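Local coordinates for protein xylan esterase, putative, AXE2C (PDB 2WAA) that removes acetyl groups from acetylated xylan and glucomannan as a family 2 carbohydrate esterase of plant cell wall degradation, at residues 56-70 and 96-110. Sequence-based numbering, arbitrary orientation. Where two conformers were deposited one is given.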
loop_
_atom_site.group_PDB
_atom_site.type_symbol
_atom_site.label_atom_id
_atom_site.label_comp_id
_atom_site.label_asym_id
_atom_site.label_seq_id
_atom_site.Cartn_x
_atom_site.Cartn_y
_atom_site.Cartn_z
ATOM N N MET A 56 -2.943 15.409 -13.730
ATOM C CA MET A 56 -3.375 14.135 -13.172
ATOM C C MET A 56 -4.770 13.790 -13.638
ATOM O O MET A 56 -5.492 14.640 -14.146
ATOM C CB MET A 56 -3.354 14.175 -11.633
ATOM C CG MET A 56 -2.019 14.668 -11.101
ATOM S SD MET A 56 -1.886 14.463 -9.319
ATOM C CE MET A 56 -1.606 12.684 -9.219
ATOM N N GLN A 57 -5.140 12.520 -13.466
ATOM C CA GLN A 57 -6.484 12.038 -13.836
ATOM C C GLN A 57 -6.691 10.724 -13.086
ATOM O O GLN A 57 -5.696 10.050 -12.781
ATOM C CB GLN A 57 -6.581 11.834 -15.362
ATOM C CG GLN A 57 -5.560 10.904 -15.963
ATOM C CD GLN A 57 -5.735 10.661 -17.507
ATOM O OE1 GLN A 57 -6.581 11.263 -18.177
ATOM N NE2 GLN A 57 -4.916 9.776 -18.046
ATOM N N SER A 58 -7.937 10.327 -12.831
ATOM C CA SER A 58 -8.189 8.985 -12.295
ATOM C C SER A 58 -9.159 8.269 -13.253
ATOM O O SER A 58 -9.817 8.933 -14.067
ATOM C CB SER A 58 -8.755 9.041 -10.886
ATOM O OG SER A 58 -10.095 9.506 -10.904
ATOM N N SER A 59 -9.242 6.950 -13.204
ATOM C CA SER A 59 -10.018 6.265 -14.230
ATOM C C SER A 59 -11.506 6.433 -14.056
ATOM O O SER A 59 -12.244 6.416 -15.068
ATOM C CB SER A 59 -9.692 4.780 -14.276
ATOM O OG SER A 59 -9.869 4.261 -12.985
ATOM N N ASN A 60 -11.964 6.570 -12.809
ATOM C CA ASN A 60 -13.407 6.644 -12.526
ATOM C C ASN A 60 -13.825 7.884 -11.766
ATOM O O ASN A 60 -14.969 7.948 -11.292
ATOM C CB ASN A 60 -13.872 5.460 -11.646
ATOM C CG ASN A 60 -13.573 4.127 -12.247
ATOM O OD1 ASN A 60 -13.824 3.876 -13.442
ATOM N ND2 ASN A 60 -13.050 3.225 -11.415
ATOM N N GLY A 61 -12.901 8.818 -11.554
ATOM C CA GLY A 61 -13.207 10.038 -10.847
ATOM C C GLY A 61 -13.545 9.780 -9.389
ATOM O O GLY A 61 -14.243 10.571 -8.743
ATOM N N ASN A 62 -13.038 8.661 -8.860
ATOM C CA ASN A 62 -13.382 8.247 -7.515
ATOM C C ASN A 62 -12.123 7.967 -6.671
ATOM O O ASN A 62 -12.183 7.206 -5.695
ATOM C CB ASN A 62 -14.238 6.973 -7.660
ATOM C CG ASN A 62 -15.045 6.650 -6.422
ATOM O OD1 ASN A 62 -15.330 7.523 -5.616
ATOM N ND2 ASN A 62 -15.478 5.370 -6.304
ATOM N N SER A 63 -10.996 8.548 -7.076
ATOM C CA SER A 63 -9.680 8.280 -6.438
ATOM C C SER A 63 -9.153 9.502 -5.648
ATOM O O SER A 63 -9.281 10.654 -6.077
ATOM C CB SER A 63 -8.625 7.900 -7.483
ATOM O OG SER A 63 -9.060 6.812 -8.286
ATOM N N TRP A 64 -8.521 9.244 -4.504
ATOM C CA TRP A 64 -8.026 10.336 -3.679
ATOM C C TRP A 64 -6.521 10.256 -3.535
ATOM O O TRP A 64 -5.918 9.146 -3.465
ATOM C CB TRP A 64 -8.623 10.253 -2.254
ATOM C CG TRP A 64 -10.137 10.586 -2.214
ATOM C CD1 TRP A 64 -11.197 9.760 -2.540
ATOM C CD2 TRP A 64 -10.719 11.842 -1.803
ATOM N NE1 TRP A 64 -12.382 10.428 -2.338
ATOM C CE2 TRP A 64 -12.124 11.700 -1.888
ATOM C CE3 TRP A 64 -10.181 13.054 -1.321
ATOM C CZ2 TRP A 64 -13.002 12.743 -1.564
ATOM C CZ3 TRP A 64 -11.044 14.094 -0.977
ATOM C CH2 TRP A 64 -12.448 13.939 -1.108
ATOM N N ILE A 65 -5.918 11.430 -3.435
ATOM C CA ILE A 65 -4.508 11.534 -3.105
ATOM C C ILE A 65 -4.332 12.517 -1.934
ATOM O O ILE A 65 -5.201 13.377 -1.687
ATOM C CB ILE A 65 -3.694 12.040 -4.313
ATOM C CG1 ILE A 65 -4.187 13.456 -4.734
ATOM C CG2 ILE A 65 -3.766 10.991 -5.484
ATOM C CD1 ILE A 65 -3.312 14.136 -5.782
ATOM N N ASP A 66 -3.206 12.365 -1.218
ATOM C CA ASP A 66 -2.714 13.403 -0.297
ATOM C C ASP A 66 -1.546 14.134 -0.952
ATOM O O ASP A 66 -0.741 13.527 -1.650
ATOM C CB ASP A 66 -2.173 12.790 1.015
ATOM C CG ASP A 66 -3.312 12.449 2.021
ATOM O OD1 ASP A 66 -4.297 13.207 2.093
ATOM O OD2 ASP A 66 -3.184 11.448 2.752
ATOM N N VAL A 67 -1.480 15.444 -0.733
ATOM C CA VAL A 67 -0.365 16.234 -1.242
ATOM C C VAL A 67 0.246 16.863 0.015
ATOM O O VAL A 67 -0.461 17.435 0.821
ATOM C CB VAL A 67 -0.829 17.364 -2.188
ATOM C CG1 VAL A 67 0.427 18.229 -2.618
ATOM C CG2 VAL A 67 -1.491 16.766 -3.452
ATOM N N ILE A 68 1.534 16.664 0.205
ATOM C CA ILE A 68 2.217 17.193 1.393
ATOM C C ILE A 68 3.392 18.061 0.942
ATOM O O ILE A 68 4.274 17.611 0.202
ATOM C CB ILE A 68 2.714 16.095 2.317
ATOM C CG1 ILE A 68 1.551 15.140 2.686
ATOM C CG2 ILE A 68 3.358 16.710 3.571
ATOM C CD1 ILE A 68 2.002 13.797 3.116
ATOM N N ILE A 69 3.346 19.329 1.335
ATOM C CA ILE A 69 4.356 20.321 0.949
ATOM C C ILE A 69 5.195 20.614 2.184
ATOM O O ILE A 69 4.633 20.984 3.214
ATOM C CB ILE A 69 3.693 21.607 0.521
ATOM C CG1 ILE A 69 2.664 21.347 -0.586
ATOM C CG2 ILE A 69 4.804 22.624 0.093
ATOM C CD1 ILE A 69 3.274 20.650 -1.811
ATOM N N ASP A 70 6.505 20.367 2.104
ATOM C CA ASP A 70 7.389 20.548 3.244
ATOM C C ASP A 70 6.815 19.813 4.451
ATOM O O ASP A 70 6.455 18.622 4.353
ATOM C CB ASP A 70 7.628 22.041 3.486
ATOM C CG ASP A 70 8.290 22.716 2.251
ATOM O OD1 ASP A 70 9.171 22.077 1.658
ATOM O OD2 ASP A 70 7.936 23.854 1.900
ATOM N N GLU A 96 13.370 26.481 -1.748
ATOM C CA GLU A 96 13.518 25.051 -1.922
ATOM C C GLU A 96 12.311 24.403 -1.205
ATOM O O GLU A 96 12.016 24.760 -0.054
ATOM C CB GLU A 96 14.834 24.590 -1.318
ATOM C CG GLU A 96 14.994 23.134 -1.428
ATOM C CD GLU A 96 16.359 22.693 -0.986
ATOM O OE1 GLU A 96 17.329 23.440 -1.257
ATOM O OE2 GLU A 96 16.444 21.599 -0.397
ATOM N N HIS A 97 11.617 23.466 -1.875
ATOM C CA HIS A 97 10.393 22.863 -1.288
ATOM C C HIS A 97 10.384 21.374 -1.584
ATOM O O HIS A 97 10.776 20.939 -2.677
ATOM C CB HIS A 97 9.113 23.510 -1.863
ATOM C CG HIS A 97 8.967 24.947 -1.454
ATOM N ND1 HIS A 97 8.660 25.317 -0.153
ATOM C CD2 HIS A 97 9.210 26.094 -2.132
ATOM C CE1 HIS A 97 8.688 26.641 -0.068
ATOM N NE2 HIS A 97 9.013 27.134 -1.256
ATOM N N ARG A 98 9.919 20.613 -0.601
ATOM C CA ARG A 98 9.797 19.167 -0.746
ATOM C C ARG A 98 8.325 18.898 -1.027
ATOM O O ARG A 98 7.453 19.475 -0.374
ATOM C CB ARG A 98 10.225 18.455 0.547
ATOM C CG ARG A 98 9.855 16.958 0.569
ATOM C CD ARG A 98 10.464 16.174 1.755
ATOM N NE ARG A 98 10.341 14.724 1.543
ATOM C CZ ARG A 98 9.186 14.064 1.518
ATOM N NH1 ARG A 98 8.048 14.718 1.678
ATOM N NH2 ARG A 98 9.159 12.756 1.317
ATOM N N VAL A 99 8.041 18.007 -1.987
ATOM C CA VAL A 99 6.646 17.757 -2.388
ATOM C C VAL A 99 6.413 16.259 -2.462
ATOM O O VAL A 99 7.214 15.547 -3.070
ATOM C CB VAL A 99 6.404 18.336 -3.781
ATOM C CG1 VAL A 99 4.987 18.065 -4.236
ATOM C CG2 VAL A 99 6.662 19.852 -3.749
ATOM N N GLU A 100 5.349 15.779 -1.809
ATOM C CA GLU A 100 5.020 14.347 -1.840
ATOM C C GLU A 100 3.549 14.182 -2.234
ATOM O O GLU A 100 2.675 14.929 -1.729
ATOM C CB GLU A 100 5.259 13.667 -0.449
ATOM C CG GLU A 100 5.197 12.123 -0.578
ATOM C CD GLU A 100 5.524 11.379 0.738
ATOM O OE1 GLU A 100 5.499 12.020 1.816
ATOM O OE2 GLU A 100 5.787 10.156 0.694
ATOM N N ILE A 101 3.281 13.245 -3.154
ATOM C CA ILE A 101 1.914 12.877 -3.496
ATOM C C ILE A 101 1.752 11.427 -3.046
ATOM O O ILE A 101 2.583 10.583 -3.375
ATOM C CB ILE A 101 1.665 13.002 -5.007
ATOM C CG1 ILE A 101 1.878 14.477 -5.432
ATOM C CG2 ILE A 101 0.306 12.422 -5.406
ATOM C CD1 ILE A 101 1.996 14.673 -6.969
ATOM N N ILE A 102 0.701 11.147 -2.275
ATOM C CA ILE A 102 0.487 9.795 -1.775
ATOM C C ILE A 102 -0.860 9.310 -2.246
ATOM O O ILE A 102 -1.880 9.988 -2.017
ATOM C CB ILE A 102 0.572 9.663 -0.197
ATOM C CG1 ILE A 102 1.926 10.133 0.350
ATOM C CG2 ILE A 102 0.468 8.205 0.212
ATOM C CD1 ILE A 102 1.841 11.558 0.877
ATOM N N HIS A 103 -0.896 8.128 -2.899
ATOM C CA HIS A 103 -2.186 7.572 -3.305
ATOM C C HIS A 103 -2.933 7.068 -2.049
ATOM O O HIS A 103 -2.437 6.168 -1.340
ATOM C CB HIS A 103 -1.955 6.409 -4.312
ATOM C CG HIS A 103 -3.200 5.927 -5.010
ATOM N ND1 HIS A 103 -3.391 4.607 -5.357
ATOM C CD2 HIS A 103 -4.323 6.581 -5.410
ATOM C CE1 HIS A 103 -4.562 4.468 -5.971
ATOM N NE2 HIS A 103 -5.144 5.652 -6.022
ATOM N N ARG A 104 -4.136 7.593 -1.798
ATOM C CA ARG A 104 -4.948 7.115 -0.662
ATOM C C ARG A 104 -5.838 5.976 -1.081
ATOM O O ARG A 104 -6.162 5.128 -0.252
ATOM C CB ARG A 104 -5.866 8.220 -0.118
ATOM C CG ARG A 104 -5.091 9.437 0.465
ATOM C CD ARG A 104 -6.014 10.689 0.494
ATOM N NE ARG A 104 -7.224 10.506 1.295
ATOM C CZ ARG A 104 -7.296 10.713 2.610
ATOM N NH1 ARG A 104 -6.218 11.072 3.336
ATOM N NH2 ARG A 104 -8.477 10.540 3.239
ATOM N N SER A 105 -6.283 5.993 -2.335
ATOM C CA SER A 105 -7.220 4.993 -2.859
ATOM C C SER A 105 -6.605 3.635 -3.119
ATOM O O SER A 105 -5.390 3.500 -3.124
ATOM C CB SER A 105 -7.921 5.544 -4.101
ATOM O OG SER A 105 -8.894 6.478 -3.650
ATOM N N GLU A 106 -7.447 2.614 -3.329
ATOM C CA GLU A 106 -6.939 1.313 -3.801
ATOM C C GLU A 106 -7.546 0.994 -5.172
ATOM O O GLU A 106 -8.373 1.727 -5.682
ATOM C CB GLU A 106 -7.273 0.175 -2.819
ATOM C CG GLU A 106 -8.775 0.012 -2.565
ATOM C CD GLU A 106 -9.078 -1.200 -1.683
ATOM O OE1 GLU A 106 -9.058 -2.316 -2.231
ATOM O OE2 GLU A 106 -9.315 -1.026 -0.442
ATOM N N ASN A 107 -7.127 -0.109 -5.763
ATOM C CA ASN A 107 -7.491 -0.423 -7.159
ATOM C C ASN A 107 -8.964 -0.375 -7.539
ATOM O O ASN A 107 -9.292 0.130 -8.625
ATOM C CB ASN A 107 -6.945 -1.792 -7.517
ATOM C CG ASN A 107 -5.459 -1.746 -7.909
ATOM O OD1 ASN A 107 -5.157 -1.347 -9.015
ATOM N ND2 ASN A 107 -4.544 -2.222 -7.023
ATOM N N TRP A 108 -9.866 -0.892 -6.694
ATOM C CA TRP A 108 -11.256 -0.883 -7.111
ATOM C C TRP A 108 -11.808 0.534 -7.202
ATOM O O TRP A 108 -12.792 0.760 -7.928
ATOM C CB TRP A 108 -12.162 -1.838 -6.291
ATOM C CG TRP A 108 -12.496 -1.439 -4.857
ATOM C CD1 TRP A 108 -11.939 -1.972 -3.720
ATOM C CD2 TRP A 108 -13.482 -0.511 -4.414
ATOM N NE1 TRP A 108 -12.507 -1.408 -2.603
ATOM C CE2 TRP A 108 -13.467 -0.522 -3.000
ATOM C CE3 TRP A 108 -14.400 0.310 -5.070
ATOM C CZ2 TRP A 108 -14.316 0.283 -2.226
ATOM C CZ3 TRP A 108 -15.253 1.130 -4.292
ATOM C CH2 TRP A 108 -15.176 1.110 -2.878
ATOM N N HIS A 109 -11.212 1.487 -6.484
ATOM C CA HIS A 109 -11.636 2.875 -6.633
ATOM C C HIS A 109 -11.312 3.370 -8.032
ATOM O O HIS A 109 -12.053 4.147 -8.603
ATOM C CB HIS A 109 -10.874 3.791 -5.671
ATOM C CG HIS A 109 -11.076 3.465 -4.223
ATOM N ND1 HIS A 109 -10.559 4.260 -3.221
ATOM C CD2 HIS A 109 -11.737 2.448 -3.601
ATOM C CE1 HIS A 109 -10.886 3.747 -2.039
ATOM N NE2 HIS A 109 -11.604 2.653 -2.244
ATOM N N GLY A 110 -10.194 2.906 -8.573
ATOM C CA GLY A 110 -9.747 3.273 -9.901
ATOM C C GLY A 110 -8.225 3.279 -9.924
ATOM O O GLY A 110 -7.558 2.876 -8.954
HETATM O O HOH W 1 -11.207 6.570 -9.940
HETATM O O HOH W 2 -14.871 3.443 -8.281
HETATM O O HOH W 3 -7.509 5.021 -7.241
HETATM O O HOH W 4 6.691 16.984 1.854
#
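R104, just beyond the end of its strand, reaches D66 in a salt bridge, their carboxylate and guanidinium planes turned 71° apart. R104 bends at chi3 (59°), which turns the edge of the guanidinium toward the carboxylate: NH1 donates to OD2 at 3.1 Å from the syn side, and only weakly to OD1. D66 OD2 has a second salt bridge with R164, OD1 is hydrogen-bonded to S76, and R104 NH2 makes a salt bridge with D149. The aliphatic CD of R104 lies against W64 CB at 3.8 Å. D66 belongs to strand 63-69, which pairs antiparallel with strand 96-103 in a larger sheet of the N-terminal β-sandwich (jelly-roll) domain of CE2 esterases, beside the SGNH-type catalytic domain; backbone bonds run both ways at D66–I102 and I68–E100. On the opposite face I65 CD1 rests on I101 CG2 (4.0 Å) and I69 CD1 on V99 CG1, each pair side by side and pointing the same way. The far end is clamped by D70, whose OD1 takes R98 N and whose OD2 offers its syn lone pair to H97 ND1 at 2.6 Å, nearly in the ring plane. Past H103 the regular pairing ends, but R104 N still donates to W64 O. S105 OG accepts W64 N at 2.9 Å and is also hydrogen-bonded to H109 ND1 at the ring edge. N60 ND2, in turn 59-62, donates almost straight (167°) to H109 O from above the carbonyl plane, tying that turn to segment 105-110, where the W108 side chain is about 7 Å from that of S141, the probable nucleophile.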